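Local coordinates for SusD homolog (Bacteroides thetaiotaomicron, PDB 3EHM), which probably binds mucin O-glycans at the cell surface as a SusD-family lipoprotein, helping a gut symbiont to take up host glycans, at residues Lys436-Lys441 with Thr459-Leu464; Lys284-Ser289 with Gln379-Val384; Ala355-Ile360 with Glu432-Ile437. All coordinates share one frame; numbering follows the deposited sequence.

In the fold
The three contacts lie in a SusD-like chain, mostly helix and loop, whose family belongs to the tetratricopeptide-repeat clan. Contacts 1 and 3 both use helix 429-445, share K436 and I437, and have centres about 11 Å apart; the helix packs its earlier turns on the end of helix 344-356 and its middle on the loop after helix 449-459. Contact 2 lies nearer the surface, its centre about 19 Å from that of contact 1 and about 24 Å from that of contact 3. Along the chain contact 2 closes before contact 1 opens, whereas the segments of contacts 2 and 3 alternate. Contacts 1 and 2 touch where Q440 of helix 429-445 makes a weak hydrogen bond to R287.

Contact 1. Residues Lys436-Lys441 with Thr459-Leu464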
# COMPACT_ATOMS: atom_id res chain seq x y z
N LYS A 436 6.74 -11.52 12.48
CA LYS A 436 6.32 -10.54 13.48
C LYS A 436 6.52 -9.13 12.92
O LYS A 436 5.64 -8.28 13.04
CB LYS A 436 7.13 -10.69 14.78
CG LYS A 436 6.84 -11.97 15.58
CD LYS A 436 7.74 -12.05 16.81
CE LYS A 436 7.52 -13.35 17.60
NZ LYS A 436 6.16 -13.44 18.21
N ILE A 437 7.68 -8.89 12.32
CA ILE A 437 8.00 -7.59 11.74
C ILE A 437 6.98 -7.18 10.67
O ILE A 437 6.45 -6.07 10.71
CB ILE A 437 9.41 -7.59 11.09
CG1 ILE A 437 10.48 -7.74 12.18
CG2 ILE A 437 9.63 -6.30 10.30
CD1 ILE A 437 11.87 -7.98 11.63
N ILE A 438 6.73 -8.07 9.72
CA ILE A 438 5.79 -7.78 8.64
C ILE A 438 4.35 -7.67 9.12
O ILE A 438 3.58 -6.85 8.62
CB ILE A 438 5.86 -8.87 7.54
CG1 ILE A 438 7.29 -8.97 7.01
CG2 ILE A 438 4.90 -8.53 6.40
CD1 ILE A 438 7.85 -7.66 6.46
N THR A 439 3.98 -8.49 10.10
CA THR A 439 2.62 -8.46 10.64
C THR A 439 2.37 -7.12 11.35
O THR A 439 1.32 -6.52 11.19
CB THR A 439 2.39 -9.62 11.62
OG1 THR A 439 2.50 -10.87 10.91
CG2 THR A 439 1.02 -9.53 12.26
N GLN A 440 3.35 -6.67 12.13
CA GLN A 440 3.22 -5.40 12.83
C GLN A 440 3.29 -4.23 11.85
O GLN A 440 2.64 -3.20 12.05
CB GLN A 440 4.29 -5.27 13.90
CG GLN A 440 4.00 -6.11 15.14
CD GLN A 440 2.67 -5.76 15.77
OE1 GLN A 440 2.35 -4.59 15.98
NE2 GLN A 440 1.87 -6.78 16.10
N LYS A 441 4.08 -4.37 10.78
CA LYS A 441 4.17 -3.31 9.79
C LYS A 441 2.81 -3.22 9.08
O LYS A 441 2.33 -2.13 8.79
CB LYS A 441 5.27 -3.61 8.76
CG LYS A 441 5.43 -2.48 7.73
CD LYS A 441 6.70 -2.61 6.90
CE LYS A 441 6.65 -3.81 5.98
NZ LYS A 441 7.87 -3.85 5.13
N THR A 459 6.69 -11.40 0.92
CA THR A 459 7.06 -12.24 2.06
C THR A 459 6.14 -13.39 2.45
O THR A 459 6.60 -14.39 3.01
CB THR A 459 7.23 -11.38 3.32
OG1 THR A 459 5.94 -10.95 3.77
CG2 THR A 459 8.09 -10.16 3.02
N GLY A 460 4.85 -13.24 2.18
CA GLY A 460 3.90 -14.27 2.56
C GLY A 460 3.28 -13.91 3.90
O GLY A 460 2.47 -14.66 4.44
N PHE A 461 3.65 -12.75 4.43
CA PHE A 461 3.12 -12.28 5.71
C PHE A 461 2.37 -10.95 5.59
O PHE A 461 2.66 -10.13 4.73
CB PHE A 461 4.26 -12.11 6.72
CG PHE A 461 5.11 -13.34 6.91
CD1 PHE A 461 4.53 -14.58 7.14
CD2 PHE A 461 6.49 -13.23 6.89
CE1 PHE A 461 5.33 -15.71 7.36
CE2 PHE A 461 7.30 -14.35 7.11
CZ PHE A 461 6.71 -15.59 7.35
N PRO A 462 1.38 -10.74 6.46
CA PRO A 462 0.95 -11.69 7.50
C PRO A 462 0.02 -12.72 6.88
O PRO A 462 -0.40 -12.57 5.73
CB PRO A 462 0.23 -10.79 8.50
CG PRO A 462 -0.44 -9.80 7.59
CD PRO A 462 0.65 -9.46 6.59
N TYR A 463 -0.30 -13.78 7.61
CA TYR A 463 -1.22 -14.78 7.09
C TYR A 463 -2.57 -14.07 6.98
O TYR A 463 -2.92 -13.26 7.83
CB TYR A 463 -1.32 -15.99 8.03
CG TYR A 463 -0.05 -16.82 8.09
CD1 TYR A 463 0.84 -16.85 7.01
CD2 TYR A 463 0.25 -17.59 9.21
CE1 TYR A 463 1.99 -17.65 7.05
CE2 TYR A 463 1.39 -18.39 9.26
CZ TYR A 463 2.26 -18.41 8.18
OH TYR A 463 3.38 -19.19 8.22
N LEU A 464 -3.32 -14.39 5.93
CA LEU A 464 -4.60 -13.73 5.70
C LEU A 464 -5.81 -14.65 5.75
O LEU A 464 -5.69 -15.86 5.57
CB LEU A 464 -4.59 -13.06 4.32
CG LEU A 464 -3.36 -12.25 3.93
CD1 LEU A 464 -3.41 -11.94 2.45
CD2 LEU A 464 -3.29 -10.98 4.76
O HOH W 1 1.26 -13.41 10.39
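I438 and T439, on helix 429-445, pack against the loop that leaves helix 449-459, a helix-to-loop junction in the helical SusD fold. The branch methyl CG2 of I438 does most of the touching: it lies 3.2 Å from F461 O and 3.7 Å from F461 CB. With I438 CG2 anti to the backbone N (CG1 at chi1 -57°), this methyl is directed at the loop backbone, while CG1 sits at the edge of the F461 ring. I438 also meets T459 tip to tip, CG2 being 3.7 Å from T459 OG1. One residue along, T439 lays its hydroxyl against the proline, with OG1 3.3 Å from P462 CB.

The loop is shaped by its own bonds. T459 OG1 accepts from F461 N at 3.0 Å, an ST turn, and is also hydrogen-bonded to E455 O in the preceding helix. G460, with positive phi, ends that helix; the peptide bond before P462 is cis, and P462 CB is the atom that lies against T439. T439 OG1 is in turn hydrogen-bonded to Q435 O one turn back. A water bridges the two segments, donating to T439 OG1 at 2.9 Å and accepting from Y463 N at 3.2 Å.

Contact 2. Residues Lys284-Ser289 with Gln379-Val384; sequences KDPRLS and QGVSGV
The backbones come closest at P286 and V381, whose CA atoms are 6.4 Å apart, where the turn leading into helix 287-291 meets the loop after helix 364-378. A Schellman motif ends the helix before each segment, with K284 and G380 as the positive-phi residues; the contact therefore joins two interhelical turns near the surface of the helical SusD fold.

V381 is the apolar centre and sends its two methyls to different partners. CG1 lies 3.5 Å from P286 O, while CG2 is 4.0 Å from P286 CG and equally near R287 CG. The valine crosses both the proline and the arginine at about a right angle. On one flank of V381 the proline also approaches the next carbonyl, P286 CG lying 3.7 Å from S382 O. On the other, the aliphatic part of R287 crosses Q379, with CG to CG 4.1 Å. F376 of helix 364-378 adds its side chain to this cluster, touching P286, R287 and V381.

Beyond its methylenes R287 bends at chi3 (-63°), which turns the guanidinium back to D285 within the same turn. The grip is side-on, with one nitrogen to each carboxylate oxygen: NE meets OD1 on its syn side, and NH2 forms a salt bridge to OD2 through the syn lone pair at 2.7 Å. S375 OG is hydrogen-bonded to R287 NH1, tying the group to helix 364-378 as well. D285 OD1 has a second donor on its anti side, R287 N, in a capping bond of 3.0 Å.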
# COMPACT_ATOMS: atom_id res chain seq x y z
N LYS A 284 -5.40 -7.78 21.27
CA LYS A 284 -5.92 -6.80 22.22
C LYS A 284 -5.28 -5.45 21.87
O LYS A 284 -4.76 -4.74 22.73
CB LYS A 284 -5.56 -7.22 23.66
CG LYS A 284 -6.23 -8.52 24.10
CD LYS A 284 -6.10 -8.73 25.61
CE LYS A 284 -7.01 -9.87 26.08
NZ LYS A 284 -7.03 -10.00 27.57
N ASP A 285 -5.35 -5.12 20.58
CA ASP A 285 -4.77 -3.91 20.02
C ASP A 285 -5.66 -2.68 20.20
O ASP A 285 -6.79 -2.65 19.71
CB ASP A 285 -4.52 -4.13 18.53
CG ASP A 285 -3.39 -3.29 17.98
OD1 ASP A 285 -3.33 -2.07 18.27
OD2 ASP A 285 -2.55 -3.86 17.25
N PRO A 286 -5.15 -1.64 20.89
CA PRO A 286 -5.94 -0.42 21.09
C PRO A 286 -6.19 0.34 19.78
O PRO A 286 -6.96 1.29 19.73
CB PRO A 286 -5.08 0.38 22.06
CG PRO A 286 -3.69 -0.01 21.66
CD PRO A 286 -3.81 -1.51 21.49
N ARG A 287 -5.52 -0.09 18.71
CA ARG A 287 -5.70 0.55 17.42
C ARG A 287 -7.02 0.14 16.78
O ARG A 287 -7.47 0.76 15.82
CB ARG A 287 -4.52 0.23 16.49
CG ARG A 287 -3.27 1.03 16.83
CD ARG A 287 -2.04 0.56 16.06
NE ARG A 287 -1.69 -0.82 16.39
CZ ARG A 287 -0.58 -1.42 15.99
NH1 ARG A 287 0.30 -0.78 15.23
NH2 ARG A 287 -0.34 -2.68 16.34
N LEU A 288 -7.64 -0.92 17.31
CA LEU A 288 -8.92 -1.38 16.77
C LEU A 288 -9.92 -0.23 16.83
O LEU A 288 -10.59 0.08 15.83
CB LEU A 288 -9.44 -2.56 17.59
CG LEU A 288 -10.83 -3.09 17.23
CD1 LEU A 288 -10.89 -3.45 15.75
CD2 LEU A 288 -11.15 -4.30 18.09
N SER A 289 -10.02 0.40 17.99
CA SER A 289 -10.94 1.52 18.20
C SER A 289 -10.53 2.77 17.45
O SER A 289 -11.37 3.61 17.10
CB SER A 289 -11.05 1.83 19.69
OG SER A 289 -11.98 2.87 19.92
N GLN A 379 -1.21 6.89 16.00
CA GLN A 379 -2.65 6.67 16.15
C GLN A 379 -3.24 7.26 17.43
O GLN A 379 -4.43 7.12 17.69
CB GLN A 379 -2.95 5.17 16.08
CG GLN A 379 -2.35 4.49 14.86
CD GLN A 379 -2.81 5.12 13.55
OE1 GLN A 379 -2.14 5.00 12.52
NE2 GLN A 379 -3.95 5.79 13.59
N GLY A 380 -2.40 7.91 18.24
CA GLY A 380 -2.88 8.51 19.47
C GLY A 380 -3.39 7.54 20.52
O GLY A 380 -4.25 7.90 21.31
N VAL A 381 -2.87 6.32 20.52
CA VAL A 381 -3.30 5.34 21.51
C VAL A 381 -2.18 5.06 22.50
O VAL A 381 -1.01 5.35 22.23
CB VAL A 381 -3.72 4.01 20.85
CG1 VAL A 381 -5.00 4.22 20.06
CG2 VAL A 381 -2.60 3.50 19.96
N SER A 382 -2.54 4.48 23.64
CA SER A 382 -1.57 4.18 24.68
C SER A 382 -1.55 2.70 25.05
O SER A 382 -2.32 1.91 24.50
CB SER A 382 -1.89 5.02 25.92
OG SER A 382 -3.21 4.76 26.36
N GLY A 383 -0.67 2.33 25.97
CA GLY A 383 -0.57 0.95 26.42
C GLY A 383 0.39 0.09 25.60
O GLY A 383 0.23 -1.13 25.53
N VAL A 384 1.39 0.72 25.00
CA VAL A 384 2.34 -0.01 24.18
C VAL A 384 3.14 -1.09 24.93
O VAL A 384 3.47 -2.12 24.36
CB VAL A 384 3.32 0.95 23.45
CG1 VAL A 384 4.25 1.62 24.45
CG2 VAL A 384 4.10 0.20 22.39

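Contact 3. Residues Ala355-Ile360 with Glu432-Ile437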
# COMPACT_ATOMS: atom_id res chain seq x y z
N ALA A 355 18.15 -5.22 9.62
CA ALA A 355 19.06 -5.67 10.65
C ALA A 355 18.97 -7.19 10.83
O ALA A 355 19.97 -7.86 11.08
CB ALA A 355 18.75 -4.97 11.97
N LEU A 356 17.76 -7.72 10.69
CA LEU A 356 17.54 -9.16 10.84
C LEU A 356 18.34 -9.95 9.81
O LEU A 356 18.78 -11.07 10.08
CB LEU A 356 16.05 -9.48 10.71
CG LEU A 356 15.61 -10.94 10.89
CD1 LEU A 356 15.96 -11.41 12.29
CD2 LEU A 356 14.11 -11.06 10.65
N TYR A 357 18.54 -9.38 8.63
CA TYR A 357 19.29 -10.05 7.57
C TYR A 357 20.70 -9.47 7.39
O TYR A 357 21.31 -9.63 6.33
CB TYR A 357 18.50 -10.01 6.27
CG TYR A 357 17.30 -10.94 6.32
CD1 TYR A 357 17.46 -12.31 6.08
CD2 TYR A 357 16.05 -10.48 6.71
CE1 TYR A 357 16.38 -13.19 6.23
CE2 TYR A 357 14.97 -11.35 6.86
CZ TYR A 357 15.15 -12.71 6.63
OH TYR A 357 14.09 -13.58 6.80
N ASN A 358 21.19 -8.81 8.43
CA ASN A 358 22.53 -8.23 8.42
C ASN A 358 22.87 -7.24 7.31
O ASN A 358 24.01 -7.21 6.84
CB ASN A 358 23.58 -9.35 8.41
CG ASN A 358 23.77 -9.98 9.77
OD1 ASN A 358 22.83 -10.52 10.36
ND2 ASN A 358 24.99 -9.92 10.28
N LEU A 359 21.89 -6.45 6.89
CA LEU A 359 22.14 -5.46 5.84
C LEU A 359 22.60 -4.16 6.49
O LEU A 359 23.31 -3.36 5.88
CB LEU A 359 20.86 -5.24 5.02
CG LEU A 359 20.27 -6.49 4.37
CD1 LEU A 359 19.06 -6.10 3.53
CD2 LEU A 359 21.31 -7.17 3.50
N ILE A 360 22.19 -3.95 7.74
CA ILE A 360 22.56 -2.76 8.50
C ILE A 360 22.88 -3.20 9.93
O ILE A 360 22.60 -4.34 10.30
CB ILE A 360 21.43 -1.72 8.58
CG1 ILE A 360 20.24 -2.29 9.35
CG2 ILE A 360 21.00 -1.30 7.18
CD1 ILE A 360 19.12 -1.29 9.61
N GLU A 432 10.05 -16.54 11.75
CA GLU A 432 8.96 -16.05 12.59
C GLU A 432 9.23 -14.62 13.03
O GLU A 432 8.30 -13.83 13.19
CB GLU A 432 8.75 -16.94 13.82
CG GLU A 432 7.50 -16.54 14.60
CD GLU A 432 7.06 -17.58 15.62
OE1 GLU A 432 7.62 -18.71 15.61
OE2 GLU A 432 6.15 -17.27 16.41
N GLN A 433 10.50 -14.28 13.22
CA GLN A 433 10.85 -12.92 13.60
C GLN A 433 10.46 -12.00 12.44
O GLN A 433 9.93 -10.91 12.67
CB GLN A 433 12.35 -12.82 13.89
CG GLN A 433 12.77 -13.65 15.11
CD GLN A 433 14.25 -13.54 15.43
OE1 GLN A 433 15.09 -13.54 14.53
NE2 GLN A 433 14.57 -13.47 16.72
N LEU A 434 10.70 -12.44 11.21
CA LEU A 434 10.32 -11.64 10.05
C LEU A 434 8.79 -11.55 10.03
O LEU A 434 8.22 -10.49 9.75
CB LEU A 434 10.79 -12.29 8.75
CG LEU A 434 10.31 -11.61 7.46
CD1 LEU A 434 10.88 -10.20 7.38
CD2 LEU A 434 10.72 -12.41 6.24
N GLN A 435 8.13 -12.66 10.33
CA GLN A 435 6.67 -12.68 10.34
C GLN A 435 6.12 -11.63 11.31
O GLN A 435 5.15 -10.94 11.00
CB GLN A 435 6.16 -14.07 10.72
CG GLN A 435 4.64 -14.18 10.74
CD GLN A 435 4.17 -15.57 11.11
OE1 GLN A 435 4.78 -16.23 11.95
NE2 GLN A 435 3.07 -16.01 10.51
N LYS A 436 6.74 -11.52 12.48
CA LYS A 436 6.32 -10.54 13.48
C LYS A 436 6.52 -9.13 12.92
O LYS A 436 5.64 -8.28 13.04
CB LYS A 436 7.13 -10.69 14.78
CG LYS A 436 6.84 -11.97 15.58
CD LYS A 436 7.74 -12.05 16.81
CE LYS A 436 7.52 -13.35 17.60
NZ LYS A 436 6.16 -13.44 18.21
N ILE A 437 7.68 -8.89 12.32
CA ILE A 437 8.00 -7.59 11.74
C ILE A 437 6.98 -7.18 10.67
O ILE A 437 6.45 -6.07 10.71
CB ILE A 437 9.41 -7.59 11.09
CG1 ILE A 437 10.48 -7.74 12.18
CG2 ILE A 437 9.63 -6.30 10.30
CD1 ILE A 437 11.87 -7.98 11.63
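L356, in the last turn of helix 344-356, pushes its forked end against helix 429-445, so that the end of one helix abuts the side of another in this helical, TPR-clan fold. The tight part is the leucine itself. Its CG is directed away from the backbone N (chi1 -178°), carrying both methyls to the facing helix. CD2 settles over the turn between L434 and I437, 3.7 Å from L434 N, 4.0 Å from L434 CB and 3.9 Å from I437 CD1. The other methyl meets the glutamine, L356 CD1 lying 3.2 Å from Q433 OE1; the amide NE2 of Q433 is hydrogen-bonded to Y423 OH, which helps to fix the carboxamide. P364, at the start of helix 364-378, touches L356 from outside the pair, and A352 lies against I437. Were L356 replaced by an alanine, a gap would probably open beside L434 N, and I437 CD1 and Q433 OE1 would lose their methyl neighbours.

The looser side begins at Y357, the first residue to leave the helix, where the side chain meets L434 alone in the facing segment. Here a Schellman motif, with N358 as its positive-phi C-prime residue, carries the chain away from helix 429-445. Y357 returns only through its ring, which crosses the L434 side chain at about a right angle with L434 CD1 at the ring edge. F217 meets the same ring edge-to-face, and H216 also packs on it. At its far end the phenol oxygen, Y357 OH, lies 3.6 Å from L434 CD2.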